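Local coordinates for uncharacterized protein SP1917 (Streptococcus pneumoniae, PDB 3C9P) that is of unknown function and belongs to the DUF2200 family of uncharacterised bacterial proteins, folding as a small, largely helical single chain, at residues H35-W40 against R97-L102. Sequence-based numbering, arbitrary orientation.
Sequences HQVTSW and RRLDKL. With EDO (1,2-ethanediol), chain B.
V37 and L102 lie alongside each other, pointing opposite ways, where helices 31-42 and 91-107 pack, V37 CG2 lying 3.9 Å from L102 CB. The chi1 of V37 (-55°) lodges CG2 between N and C of its own backbone, and from there it also touches the second leucine, with L99 CD1 at 4.1 Å. L102 reaches on with its CD1 branch, which lies against the backbone of the facing helix at V37 O (3.9 Å) and meets the indole of W40 at the edge of its benzo ring, near the ring plane, CD1 being 4.0 Å from CZ3. The two side chains cross at about a right angle, and L116 and Y119 of helix 112-119 also touch W40. One turn back, L99 extends from its helix with CG anti to the backbone N (chi1 -177°) and sets CD1 3.5 Å from T38 OG1. That hydroxyl is hydrogen-bonded to V34 O in its own helix, which satisfies it beside the leucine methyls. Away from the interface, R97 NH1 and D100 OD2 form a salt bridge of 2.9 Å one turn apart, the carboxylate oxygen tilted from the guanidinium plane; a 1,2-ethanediol, probably from the crystallisation liquor, sits next to both. L20 of helix 13-26 touches L99, while V115 and Y119 pack on L102. With the segment axes 10.0 Å apart and at 145°, this is near-antiparallel helix-helix packing of apolar side chains, joining helices 31-42 and 91-107 in the buried centre of this mainly helical DUF2200 chain.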
ATOM      1  N   HIS A  35       7.006   4.585   1.836  1.00 10.59           N
ATOM      2  CA  HIS A  35       6.843   5.509   0.705  1.00 10.91           C
ATOM      3  C   HIS A  35       7.269   4.823  -0.602  1.00 11.35           C
ATOM      4  O   HIS A  35       6.612   4.985  -1.626  1.00 11.97           O
ATOM      5  CB  HIS A  35       7.701   6.782   0.823  1.00 10.75           C
ATOM      6  CG  HIS A  35       7.588   7.502   2.133  1.00 11.36           C
ATOM      7  ND1 HIS A  35       6.415   7.579   2.860  1.00 13.48           N
ATOM      8  CD2 HIS A  35       8.504   8.213   2.822  1.00 13.10           C
ATOM      9  CE1 HIS A  35       6.635   8.269   3.968  1.00 13.67           C
ATOM     10  NE2 HIS A  35       7.892   8.671   3.963  1.00 12.66           N
ATOM     11  N   GLN A  36       8.404   4.119  -0.560  1.00 11.50           N
ATOM     12  CA  GLN A  36       8.980   3.453  -1.736  0.50 11.98           C
ATOM     13  C   GLN A  36       8.031   2.385  -2.312  1.00 11.77           C
ATOM     14  O   GLN A  36       7.787   2.351  -3.512  1.00 10.77           O
ATOM     15  CB  GLN A  36      10.383   2.889  -1.409  0.50 11.94           C
ATOM     16  CG  GLN A  36      11.476   4.011  -1.294  0.50 12.37           C
ATOM     17  CD  GLN A  36      12.786   3.582  -0.620  0.50 13.01           C
ATOM     18  OE1 GLN A  36      12.899   2.489  -0.042  0.50 14.22           O
ATOM     19  NE2 GLN A  36      13.785   4.470  -0.670  0.50 13.44           N
ATOM     20  N   VAL A  37       7.492   1.510  -1.464  1.00 11.50           N
ATOM     21  CA  VAL A  37       6.568   0.464  -1.990  1.00 11.12           C
ATOM     22  C   VAL A  37       5.211   1.063  -2.423  1.00 11.76           C
ATOM     23  O   VAL A  37       4.593   0.572  -3.363  1.00 11.68           O
ATOM     24  CB  VAL A  37       6.353  -0.782  -1.032  1.00 11.31           C
ATOM     25  CG1 VAL A  37       7.727  -1.449  -0.641  1.00  9.94           C
ATOM     26  CG2 VAL A  37       5.540  -0.400   0.221  1.00 10.18           C
ATOM     27  N   THR A  38       4.767   2.132  -1.761  1.00 10.69           N
ATOM     28  CA  THR A  38       3.522   2.793  -2.144  1.00 11.08           C
ATOM     29  C   THR A  38       3.704   3.434  -3.534  1.00 11.65           C
ATOM     30  O   THR A  38       2.843   3.292  -4.408  1.00 12.30           O
ATOM     31  CB  THR A  38       3.110   3.860  -1.112  1.00 11.13           C
ATOM     32  OG1 THR A  38       2.966   3.232   0.174  1.00 12.88           O
ATOM     33  CG2 THR A  38       1.784   4.532  -1.516  1.00  9.59           C
ATOM     34  N   SER A  39       4.797   4.161  -3.704  1.00 10.72           N
ATOM     35  CA  SER A  39       5.155   4.763  -4.997  1.00 11.28           C
ATOM     36  C   SER A  39       5.242   3.711  -6.130  1.00 11.81           C
ATOM     37  O   SER A  39       4.695   3.894  -7.215  1.00 11.26           O
ATOM     38  CB  SER A  39       6.500   5.471  -4.859  1.00 11.35           C
ATOM     39  OG  SER A  39       6.902   6.024  -6.114  1.00 12.12           O
ATOM     40  N   TRP A  40       5.922   2.605  -5.855  1.00 11.86           N
ATOM     41  CA  TRP A  40       6.037   1.510  -6.818  1.00 12.21           C
ATOM     42  C   TRP A  40       4.668   0.989  -7.257  1.00 11.87           C
ATOM     43  O   TRP A  40       4.385   0.879  -8.449  1.00 11.13           O
ATOM     44  CB  TRP A  40       6.882   0.380  -6.215  1.00 12.34           C
ATOM     45  CG  TRP A  40       6.999  -0.800  -7.129  1.00 12.90           C
ATOM     46  CD1 TRP A  40       7.818  -0.943  -8.204  1.00 15.02           C
ATOM     47  CD2 TRP A  40       6.257  -2.001  -7.028  1.00 13.42           C
ATOM     48  NE1 TRP A  40       7.637  -2.173  -8.781  1.00 14.26           N
ATOM     49  CE2 TRP A  40       6.687  -2.847  -8.065  1.00 14.20           C
ATOM     50  CE3 TRP A  40       5.295  -2.467  -6.120  1.00 15.07           C
ATOM     51  CZ2 TRP A  40       6.164  -4.114  -8.255  1.00 15.25           C
ATOM     52  CZ3 TRP A  40       4.760  -3.729  -6.320  1.00 15.08           C
ATOM     53  CH2 TRP A  40       5.219  -4.548  -7.361  1.00 14.19           C
ATOM     54  N   ARG A  97      -5.555  -3.622  -0.412  1.00 11.71           N
ATOM     55  CA  ARG A  97      -5.045  -4.821   0.249  1.00 11.87           C
ATOM     56  C   ARG A  97      -3.701  -5.235  -0.329  1.00 12.04           C
ATOM     57  O   ARG A  97      -2.885  -5.790   0.391  1.00 11.57           O
ATOM     58  CB  ARG A  97      -6.048  -5.971   0.187  1.00 12.60           C
ATOM     59  CG  ARG A  97      -7.313  -5.729   1.039  1.00 14.12           C
ATOM     60  CD  ARG A  97      -6.935  -5.630   2.532  1.00 21.60           C
ATOM     61  NE  ARG A  97      -8.115  -5.540   3.387  1.00 27.49           N
ATOM     62  CZ  ARG A  97      -8.382  -4.532   4.213  1.00 28.90           C
ATOM     63  NH1 ARG A  97      -7.567  -3.502   4.312  1.00 29.87           N
ATOM     64  NH2 ARG A  97      -9.478  -4.567   4.954  1.00 32.39           N
ATOM     65  N   ARG A  98      -3.454  -4.948  -1.606  1.00 11.03           N
ATOM     66  CA  ARG A  98      -2.103  -5.200  -2.155  1.00 11.80           C
ATOM     67  C   ARG A  98      -1.069  -4.315  -1.456  1.00 11.80           C
ATOM     68  O   ARG A  98       0.021  -4.797  -1.104  1.00 11.73           O
ATOM     69  CB  ARG A  98      -2.054  -4.993  -3.672  1.00 11.60           C
ATOM     70  CG  ARG A  98      -2.761  -6.066  -4.460  1.00 12.20           C
ATOM     71  CD  ARG A  98      -2.841  -5.703  -5.932  1.00 12.78           C
ATOM     72  NE  ARG A  98      -3.430  -6.812  -6.685  1.00 14.99           N
ATOM     73  CZ  ARG A  98      -4.235  -6.701  -7.734  1.00 16.82           C
ATOM     74  NH1 ARG A  98      -4.610  -5.514  -8.195  1.00 13.53           N
ATOM     75  NH2 ARG A  98      -4.674  -7.801  -8.325  1.00 16.15           N
ATOM     76  N   LEU A  99      -1.404  -3.048  -1.210  1.00 11.31           N
ATOM     77  CA  LEU A  99      -0.486  -2.222  -0.374  1.00 12.23           C
ATOM     78  C   LEU A  99      -0.280  -2.796   1.040  1.00 12.12           C
ATOM     79  O   LEU A  99       0.856  -2.836   1.562  1.00 11.67           O
ATOM     80  CB  LEU A  99      -0.893  -0.740  -0.317  1.00 12.40           C
ATOM     81  CG  LEU A  99       0.096   0.139   0.482  1.00 12.25           C
ATOM     82  CD1 LEU A  99       1.491   0.123  -0.136  1.00 13.20           C
ATOM     83  CD2 LEU A  99      -0.429   1.574   0.629  1.00 10.28           C
ATOM     84  N   ASP A 100      -1.362  -3.263   1.655  1.00 12.26           N
ATOM     85  CA  ASP A 100      -1.246  -3.865   2.992  1.00 12.92           C
ATOM     86  C   ASP A 100      -0.276  -5.035   2.991  1.00 13.01           C
ATOM     87  O   ASP A 100       0.463  -5.219   3.972  1.00 12.88           O
ATOM     88  CB  ASP A 100      -2.582  -4.334   3.543  1.00 12.31           C
ATOM     89  CG  ASP A 100      -3.513  -3.175   3.937  1.00 16.77           C
ATOM     90  OD1 ASP A 100      -3.066  -2.135   4.469  1.00 18.84           O
ATOM     91  OD2 ASP A 100      -4.724  -3.325   3.729  1.00 18.83           O
ATOM     92  N   LYS A 101      -0.309  -5.849   1.926  1.00 12.22           N
ATOM     93  CA  LYS A 101       0.606  -6.986   1.782  1.00 12.08           C
ATOM     94  C   LYS A 101       2.058  -6.507   1.676  1.00 11.50           C
ATOM     95  O   LYS A 101       2.945  -7.071   2.330  1.00 10.57           O
ATOM     96  CB  LYS A 101       0.218  -7.851   0.557  1.00 11.94           C
ATOM     97  CG  LYS A 101       0.998  -9.153   0.398  1.00 13.51           C
ATOM     98  CD  LYS A 101       0.749 -10.094   1.563  1.00 15.74           C
ATOM     99  CE  LYS A 101       0.900 -11.542   1.143  1.00 19.68           C
ATOM    100  NZ  LYS A 101       0.723 -12.391   2.366  1.00 21.25           N
ATOM    101  N   LEU A 102       2.303  -5.464   0.875  1.00 10.26           N
ATOM    102  CA  LEU A 102       3.669  -4.937   0.724  1.00 11.65           C
ATOM    103  C   LEU A 102       4.210  -4.408   2.059  1.00 11.84           C
ATOM    104  O   LEU A 102       5.375  -4.616   2.391  1.00 12.15           O
ATOM    105  CB  LEU A 102       3.743  -3.834  -0.355  1.00 11.37           C
ATOM    106  CG  LEU A 102       3.265  -4.216  -1.769  1.00 11.65           C
ATOM    107  CD1 LEU A 102       3.256  -2.992  -2.741  1.00  9.60           C
ATOM    108  CD2 LEU A 102       4.150  -5.335  -2.332  1.00 12.30           C
TER
HETATM  109  C1  EDO B 201      -6.115  -0.877   5.323  1.00 37.16           C
HETATM  110  O1  EDO B 201      -5.786  -1.538   6.545  1.00 38.54           O
HETATM  111  C2  EDO B 201      -5.434   0.479   5.323  1.00 37.04           C
HETATM  112  O2  EDO B 201      -4.374   0.460   6.279  1.00 36.60           O